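Local coordinates for extracellular ligand-binding receptor (Verminephrobacter eiseniae, PDB 4M88), which probably binds an amino acid or a similar small solute outside the cytoplasmic membrane for an ABC transporter, at residues A[79-84]-A[103-108]; A[108-113]-A[151-156]; A[40-45]-A[305-310]. One frame throughout, in Å; residues are numbered along the deposited sequence.

Contact 1. Residues A[79-84]-A[103-108]; sequences MGSAAI and GVPGAE
G80 and V104 meet where two loops leave the C-terminal ends of neighbouring parallel strands, 74-76 and 99-101, in the five-stranded sheet of one lobe. The N-H of G80 is given to the carbonyl of V104, with 2.8 Å between G80 N and V104 O. The bond is fairly straight, 160° at the hydrogen, and the donor is only slightly tilted from the carbonyl plane. The same oxygen takes a CA-H...O contact from M79, whose CA lies 3.2 Å from V104 O. On this oxygen, too, closes the methyl CD1 of I84, at 3.3 Å from V104 O, and the carbonyl is thereby buried among one true donor and two carbon atoms. M79 and V104 form a single backbone bridge, and their side chains run side by side in the same direction. The selenomethionine is extended through its first two torsions and then bends at chi3 (-91°), which brings its CE to 3.8 Å from V104 CG1; F287 of helix 286-303 touches both side chains.

In type I periplasmic binding folds such strand ends and the helix starts behind them line the ligand cleft between the lobes. A glycerol, probably from the crystallisation liquor, lies about 3 Å from the side chain of P105 (nearest atoms). G80 is the N-cap residue of helix 81-89, its backbone O accepting from I84 N at 3.1 Å. Its backbone angles would press any CB against the carbonyl O of M79. A cis peptide joins V104 to P105, and the proline ring lies beside the start of the helix, with CG 3.6 Å from S81 OG. That hydroxyl, turned beside its own backbone N (chi1 -54°), finds its polar partner in T153 of helix 152-166, while Y232 packs on V104 and P105.

Contact 2. Residues A[108-113]-A[151-156]; sequences ESLRTP and LPTGTS
E108 approaches S156 through its CB, 4.0 Å from S156 OG, whereas its carboxylate, the flat group here, leads away from the other segment. T112 OG1 donates to that carboxylate from above its plane, 64° out of it, at 2.7 Å from E108 OE2, and so closes a side-chain link over the short helical turn 108-111. The backbone O of E108 accepts from both R111 N and T112 N.

Across the contact the polar grip belongs to the hydroxyl of S156. With OG swung anti to its backbone N (chi1 172°), it projects at the start of the turn 108-111 and receives a weak, bent bond from S109 N, 3.4 Å from S156 OG. A water bridges the same hydroxyl to the preceding amide: it accepts from E108 N at 2.8 Å and is hydrogen-bonded to S156 OG at 3.0 Å. The side chains of the two serines also touch, S109 OG lying 3.6 Å from S156 CB.

Deeper in, the contact turns apolar. L110 crosses T153 obliquely and sets CD1 at 3.9 Å from the methyl CG2, while T153 OG1 bonds to S81 and to a glycerol, probably from the crystallisation liquor. Helix 152-166 follows a strand of the seven-stranded sheet, and the contact joins the two alpha/beta lobes at the edge of the cleft that characterises type I periplasmic binding folds.

Contact 3. Residues A[40-45]-A[305-310]; sequences GIRGQK and PKNTGL
I41, R42 and Q44 receive the side chain of L310 in the apolar part of this contact. The leucine forks between them: CD1 rests on the amide end of Q44, 3.7 Å from Q44 CD, while CD2 reaches the aliphatic stem of R42 at 3.9 Å from R42 CD and the branch methyl of I41 at 4.0 Å from I41 CG2. L310 runs antiparallel alongside both R42 and Q44 and crosses I41 at a slant. I5 of strand 4-11 touches I41, Q44 and L310. An alanine in place of L310 would remove both methyl branches and is likely to open a gap between the turn 41-44 and the loop 305-310, leaving the stem of R42 and the amide of Q44 freer to turn.

The second kind of contact is flat. R42 bends at chi3 (141°) and lays one face of its guanidinium over the peptide between T308 and G309, with T308 C towards the rim and G309 N over the centre. R42 NH2 is 3.3 Å from T308 C, and R42 NH2 is also near T308 O, but the angle there is too poor for a hydrogen bond.

Hydrogen bonds hold each loop separately. N307 ND2 donates to G309 O at 2.8 Å, and N307 also ties its loop to L302 and T318 in the flanking helices. In the other loop, I41 N is bonded to Q44 O at 2.9 Å and Q44 N to I41 O at 2.8 Å, closing a type I' turn with R42 and G43 at positive phi. This tight turn belongs to the helix-to-strand connection of an alpha/beta lobe, leading from helix 18-37 into strand 45-52, here packed on the loop between helices 286-303 and 312-321.

Contacts 1 and 2 follow one another along the chain, share E108 and have centres 8 Å apart. They meet directly: A107 CB packs 3.7 Å from T153 CG2, and I84 CG2 packs 3.9 Å from L110 CD1. Together they tie helix 81-89 of the five-stranded lobe to helix 152-166 of the other at the interlobe cleft. Contact 3 brackets both in sequence, yet its centre lies 29 Å from that of contact 1 and 35 Å from that of contact 2, near the beginning of strand 4-11. It brings the late segment 305-310 back to the first lobe, which is thus built from distant parts of the chain.

Contact 1. Residues A[79-84]-A[103-108]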
loop_
_atom_site.group_PDB
_atom_site.type_symbol
_atom_site.label_atom_id
_atom_site.label_comp_id
_atom_site.label_asym_id
_atom_site.label_seq_id
_atom_site.Cartn_x
_atom_site.Cartn_y
_atom_site.Cartn_z
HETATM N N MSE A 79 -0.416 6.236 -6.411
HETATM C CA MSE A 79 -0.962 4.890 -6.467
HETATM C C MSE A 79 -1.137 4.449 -7.920
HETATM O O MSE A 79 -1.722 5.170 -8.734
HETATM C CB MSE A 79 -2.304 4.850 -5.738
HETATM C CG MSE A 79 -3.123 3.612 -6.023
HETATM SE SE MSE A 79 -4.800 3.684 -5.009
HETATM C CE MSE A 79 -4.148 2.764 -3.434
ATOM N N GLY A 80 -0.618 3.267 -8.239
ATOM C CA GLY A 80 -0.742 2.709 -9.571
ATOM C C GLY A 80 0.613 2.296 -10.100
ATOM O O GLY A 80 1.539 3.115 -10.141
ATOM N N SER A 81 0.735 1.029 -10.496
ATOM C CA SER A 81 1.970 0.507 -11.081
ATOM C C SER A 81 2.457 1.305 -12.293
ATOM O O SER A 81 3.632 1.675 -12.371
ATOM C CB SER A 81 1.775 -0.953 -11.500
ATOM O OG SER A 81 1.310 -1.729 -10.411
ATOM N N ALA A 82 1.561 1.541 -13.246
ATOM C CA ALA A 82 1.923 2.212 -14.487
ATOM C C ALA A 82 2.395 3.626 -14.207
ATOM O O ALA A 82 3.369 4.093 -14.800
ATOM C CB ALA A 82 0.735 2.235 -15.456
ATOM N N ALA A 83 1.681 4.303 -13.308
ATOM C CA ALA A 83 2.007 5.667 -12.920
ATOM C C ALA A 83 3.401 5.765 -12.312
ATOM O O ALA A 83 4.216 6.564 -12.767
ATOM C CB ALA A 83 0.967 6.201 -11.942
ATOM N N ILE A 84 3.677 4.978 -11.273
ATOM C CA ILE A 84 4.999 5.031 -10.632
ATOM C C ILE A 84 6.117 4.607 -11.580
ATOM O O ILE A 84 7.204 5.205 -11.589
ATOM C CB ILE A 84 5.032 4.208 -9.315
ATOM C CG1 ILE A 84 4.047 4.792 -8.302
ATOM C CG2 ILE A 84 6.447 4.167 -8.721
ATOM C CD1 ILE A 84 3.750 3.841 -7.147
ATOM N N GLY A 103 4.502 5.115 -1.833
ATOM C CA GLY A 103 4.101 4.704 -3.164
ATOM C C GLY A 103 3.347 3.402 -3.008
ATOM O O GLY A 103 3.715 2.564 -2.173
ATOM N N VAL A 104 2.270 3.256 -3.775
ATOM C CA VAL A 104 1.482 2.026 -3.805
ATOM C C VAL A 104 1.382 1.592 -5.258
ATOM O O VAL A 104 0.947 2.372 -6.100
ATOM C CB VAL A 104 0.053 2.280 -3.305
ATOM C CG1 VAL A 104 -0.800 1.004 -3.399
ATOM C CG2 VAL A 104 0.079 2.825 -1.894
ATOM N N PRO A 105 1.742 0.335 -5.569
ATOM C CA PRO A 105 2.136 -0.751 -4.675
ATOM C C PRO A 105 3.603 -0.679 -4.303
ATOM O O PRO A 105 4.375 0.036 -4.953
ATOM C CB PRO A 105 1.918 -1.990 -5.546
ATOM C CG PRO A 105 2.259 -1.515 -6.920
ATOM C CD PRO A 105 1.743 -0.090 -6.982
ATOM N N GLY A 106 3.979 -1.447 -3.282
ATOM C CA GLY A 106 5.363 -1.551 -2.861
ATOM C C GLY A 106 6.148 -2.585 -3.649
ATOM O O GLY A 106 6.983 -3.297 -3.085
ATOM N N ALA A 107 5.899 -2.664 -4.953
ATOM C CA ALA A 107 6.580 -3.642 -5.805
ATOM C C ALA A 107 8.093 -3.467 -5.740
ATOM O O ALA A 107 8.597 -2.338 -5.661
ATOM C CB ALA A 107 6.088 -3.533 -7.243
ATOM N N GLU A 108 8.820 -4.579 -5.764
ATOM C CA GLU A 108 10.272 -4.507 -5.649
ATOM C C GLU A 108 10.848 -3.722 -6.829
ATOM O O GLU A 108 11.814 -2.974 -6.667
ATOM C CB GLU A 108 10.889 -5.914 -5.546
ATOM C CG GLU A 108 12.401 -5.950 -5.295
ATOM C CD GLU A 108 12.830 -5.284 -3.982
ATOM O OE1 GLU A 108 11.972 -5.011 -3.112
ATOM O OE2 GLU A 108 14.046 -5.027 -3.822
#

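Contact 2. Residues A[108-113]-A[151-156]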
loop_
_atom_site.group_PDB
_atom_site.type_symbol
_atom_site.label_atom_id
_atom_site.label_comp_id
_atom_site.label_asym_id
_atom_site.label_seq_id
_atom_site.Cartn_x
_atom_site.Cartn_y
_atom_site.Cartn_z
ATOM N N GLU A 108 8.820 -4.579 -5.764
ATOM C CA GLU A 108 10.272 -4.507 -5.649
ATOM C C GLU A 108 10.848 -3.722 -6.829
ATOM O O GLU A 108 11.814 -2.974 -6.667
ATOM C CB GLU A 108 10.889 -5.914 -5.546
ATOM C CG GLU A 108 12.401 -5.950 -5.295
ATOM C CD GLU A 108 12.830 -5.284 -3.982
ATOM O OE1 GLU A 108 11.972 -5.011 -3.112
ATOM O OE2 GLU A 108 14.046 -5.027 -3.822
ATOM N N SER A 109 10.234 -3.861 -8.003
ATOM C CA SER A 109 10.740 -3.193 -9.205
ATOM C C SER A 109 10.607 -1.665 -9.148
ATOM O O SER A 109 11.276 -0.955 -9.905
ATOM C CB SER A 109 10.042 -3.723 -10.459
ATOM O OG SER A 109 8.637 -3.541 -10.376
ATOM N N LEU A 110 9.739 -1.164 -8.269
ATOM C CA LEU A 110 9.532 0.282 -8.125
ATOM C C LEU A 110 10.391 0.853 -6.993
ATOM O O LEU A 110 10.603 2.062 -6.886
ATOM C CB LEU A 110 8.056 0.574 -7.850
ATOM C CG LEU A 110 7.064 0.008 -8.869
ATOM C CD1 LEU A 110 5.636 0.315 -8.442
ATOM C CD2 LEU A 110 7.355 0.549 -10.268
ATOM N N ARG A 111 10.890 -0.039 -6.153
ATOM C CA ARG A 111 11.599 0.328 -4.940
ATOM C C ARG A 111 13.107 0.169 -5.131
ATOM O O ARG A 111 13.925 0.814 -4.453
ATOM C CB ARG A 111 11.094 -0.595 -3.828
ATOM C CG ARG A 111 11.690 -0.379 -2.477
ATOM C CD ARG A 111 10.947 -1.222 -1.467
ATOM N NE ARG A 111 9.583 -0.752 -1.259
ATOM C CZ ARG A 111 9.066 -0.512 -0.057
ATOM N NH1 ARG A 111 7.815 -0.084 0.059
ATOM N NH2 ARG A 111 9.805 -0.704 1.028
ATOM N N THR A 112 13.477 -0.686 -6.078
ATOM C CA THR A 112 14.879 -1.015 -6.304
ATOM C C THR A 112 15.140 -0.908 -7.796
ATOM O O THR A 112 14.618 -1.707 -8.573
ATOM C CB THR A 112 15.190 -2.436 -5.809
ATOM O OG1 THR A 112 14.793 -2.559 -4.436
ATOM C CG2 THR A 112 16.672 -2.741 -5.929
ATOM N N PRO A 113 15.941 0.090 -8.206
ATOM C CA PRO A 113 16.668 1.037 -7.347
ATOM C C PRO A 113 15.819 2.159 -6.759
ATOM O O PRO A 113 16.298 2.850 -5.853
ATOM C CB PRO A 113 17.696 1.637 -8.306
ATOM C CG PRO A 113 16.990 1.623 -9.624
ATOM C CD PRO A 113 16.221 0.329 -9.633
ATOM N N LEU A 151 1.116 -8.065 -15.464
ATOM C CA LEU A 151 1.469 -6.657 -15.395
ATOM C C LEU A 151 2.924 -6.675 -14.942
ATOM O O LEU A 151 3.337 -7.630 -14.287
ATOM C CB LEU A 151 0.619 -6.008 -14.308
ATOM C CG LEU A 151 0.300 -4.528 -14.385
ATOM C CD1 LEU A 151 -0.425 -4.267 -15.687
ATOM C CD2 LEU A 151 -0.549 -4.115 -13.192
ATOM N N PRO A 152 3.712 -5.636 -15.281
ATOM C CA PRO A 152 5.109 -5.630 -14.820
ATOM C C PRO A 152 5.291 -5.822 -13.307
ATOM O O PRO A 152 6.176 -6.585 -12.911
ATOM C CB PRO A 152 5.608 -4.250 -15.250
ATOM C CG PRO A 152 4.830 -3.968 -16.503
ATOM C CD PRO A 152 3.455 -4.575 -16.274
ATOM N N THR A 153 4.485 -5.151 -12.484
ATOM C CA THR A 153 4.590 -5.305 -11.031
ATOM C C THR A 153 4.097 -6.670 -10.535
ATOM O O THR A 153 4.495 -7.135 -9.458
ATOM C CB THR A 153 3.824 -4.208 -10.290
ATOM O OG1 THR A 153 2.482 -4.138 -10.790
ATOM C CG2 THR A 153 4.520 -2.870 -10.482
ATOM N N GLY A 154 3.219 -7.296 -11.314
ATOM C CA GLY A 154 2.775 -8.650 -11.024
ATOM C C GLY A 154 3.887 -9.639 -11.303
ATOM O O GLY A 154 4.143 -10.542 -10.504
ATOM N N THR A 155 4.541 -9.475 -12.452
ATOM C CA THR A 155 5.697 -10.296 -12.803
ATOM C C THR A 155 6.819 -10.105 -11.776
ATOM O O THR A 155 7.527 -11.056 -11.422
ATOM C CB THR A 155 6.221 -9.949 -14.205
ATOM O OG1 THR A 155 5.190 -10.190 -15.172
ATOM C CG2 THR A 155 7.436 -10.800 -14.554
ATOM N N SER A 156 6.974 -8.872 -11.300
ATOM C CA SER A 156 7.963 -8.570 -10.268
ATOM C C SER A 156 7.625 -9.338 -9.001
ATOM O O SER A 156 8.505 -9.930 -8.380
ATOM C CB SER A 156 8.018 -7.065 -9.968
ATOM O OG SER A 156 8.834 -6.791 -8.835
HETATM O O HOH W 1 7.600 -7.112 -6.108
#

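Contact 3. Residues A[40-45]-A[305-310]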
loop_
_atom_site.group_PDB
_atom_site.type_symbol
_atom_site.label_atom_id
_atom_site.label_comp_id
_atom_site.label_asym_id
_atom_site.label_seq_id
_atom_site.Cartn_x
_atom_site.Cartn_y
_atom_site.Cartn_z
ATOM N N GLY A 40 -1.312 24.111 12.212
ATOM C CA GLY A 40 -0.453 23.898 11.057
ATOM C C GLY A 40 0.999 23.724 11.465
ATOM O O GLY A 40 1.302 23.204 12.541
ATOM N N ILE A 41 1.909 24.163 10.608
ATOM C CA ILE A 41 3.324 24.026 10.908
ATOM C C ILE A 41 4.063 25.351 10.736
ATOM O O ILE A 41 3.903 26.023 9.723
ATOM C CB ILE A 41 3.948 22.921 10.043
ATOM C CG1 ILE A 41 3.389 21.562 10.490
ATOM C CG2 ILE A 41 5.466 22.950 10.143
ATOM C CD1 ILE A 41 3.442 20.475 9.442
ATOM N N ARG A 42 4.860 25.714 11.738
ATOM C CA ARG A 42 5.699 26.918 11.689
ATOM C C ARG A 42 4.920 28.150 11.238
ATOM O O ARG A 42 5.389 28.902 10.377
ATOM C CB ARG A 42 6.904 26.709 10.753
ATOM C CG ARG A 42 7.966 25.734 11.265
ATOM C CD ARG A 42 9.091 25.540 10.244
ATOM N NE ARG A 42 10.403 25.460 10.886
ATOM C CZ ARG A 42 11.343 26.396 10.799
ATOM N NH1 ARG A 42 11.137 27.490 10.080
ATOM N NH2 ARG A 42 12.500 26.235 11.425
ATOM N N GLY A 43 3.727 28.338 11.797
ATOM C CA GLY A 43 2.883 29.455 11.406
ATOM C C GLY A 43 2.101 29.304 10.104
ATOM O O GLY A 43 1.498 30.272 9.645
ATOM N N GLN A 44 2.091 28.117 9.501
ATOM C CA GLN A 44 1.475 27.958 8.177
ATOM C C GLN A 44 0.484 26.796 8.051
ATOM O O GLN A 44 0.756 25.674 8.472
ATOM C CB GLN A 44 2.552 27.822 7.100
ATOM C CG GLN A 44 3.389 29.080 6.897
ATOM C CD GLN A 44 4.076 29.110 5.537
ATOM O OE1 GLN A 44 3.659 28.431 4.603
ATOM N NE2 GLN A 44 5.134 29.903 5.427
ATOM N N LYS A 45 -0.664 27.073 7.441
ATOM C CA LYS A 45 -1.673 26.050 7.199
ATOM C C LYS A 45 -1.215 25.085 6.103
ATOM O O LYS A 45 -0.490 25.473 5.185
ATOM C CB LYS A 45 -2.995 26.714 6.790
ATOM C CG LYS A 45 -4.073 25.744 6.314
ATOM C CD LYS A 45 -5.257 26.468 5.661
ATOM C CE LYS A 45 -6.331 25.485 5.195
ATOM N NZ LYS A 45 -7.592 26.186 4.806
ATOM N N PRO A 305 12.484 19.028 15.500
ATOM C CA PRO A 305 13.415 20.052 15.996
ATOM C C PRO A 305 14.582 20.304 15.047
ATOM O O PRO A 305 15.087 21.424 15.003
ATOM C CB PRO A 305 13.930 19.450 17.306
ATOM C CG PRO A 305 12.832 18.570 17.768
ATOM C CD PRO A 305 12.203 17.998 16.519
ATOM N N LYS A 306 14.994 19.287 14.297
ATOM C CA LYS A 306 16.113 19.425 13.360
ATOM C C LYS A 306 15.765 20.250 12.124
ATOM O O LYS A 306 16.634 20.899 11.531
ATOM C CB LYS A 306 16.629 18.049 12.930
ATOM C CG LYS A 306 17.420 17.351 14.020
ATOM C CD LYS A 306 17.660 15.883 13.711
ATOM C CE LYS A 306 18.302 15.189 14.913
ATOM N NZ LYS A 306 18.563 13.739 14.679
ATOM N N ASN A 307 14.496 20.223 11.732
ATOM C CA ASN A 307 14.077 20.915 10.523
ATOM C C ASN A 307 14.202 22.426 10.660
ATOM O O ASN A 307 13.890 22.987 11.708
ATOM C CB ASN A 307 12.644 20.549 10.168
ATOM C CG ASN A 307 12.231 21.096 8.824
ATOM O OD1 ASN A 307 12.896 20.846 7.817
ATOM N ND2 ASN A 307 11.130 21.841 8.793
ATOM N N THR A 308 14.657 23.084 9.600
ATOM C CA THR A 308 14.928 24.513 9.688
ATOM C C THR A 308 14.127 25.357 8.699
ATOM O O THR A 308 14.272 26.580 8.667
ATOM C CB THR A 308 16.441 24.822 9.531
ATOM O OG1 THR A 308 16.905 24.324 8.271
ATOM C CG2 THR A 308 17.244 24.174 10.658
ATOM N N GLY A 309 13.276 24.717 7.904
ATOM C CA GLY A 309 12.491 25.453 6.929
ATOM C C GLY A 309 11.367 24.684 6.259
ATOM O O GLY A 309 11.115 23.510 6.558
ATOM N N LEU A 310 10.688 25.364 5.339
ATOM C CA LEU A 310 9.547 24.787 4.639
ATOM C C LEU A 310 9.777 24.696 3.134
ATOM O O LEU A 310 8.953 25.162 2.350
ATOM C CB LEU A 310 8.278 25.601 4.920
ATOM C CG LEU A 310 7.822 25.670 6.379
ATOM C CD1 LEU A 310 6.597 26.581 6.545
ATOM C CD2 LEU A 310 7.524 24.281 6.926
#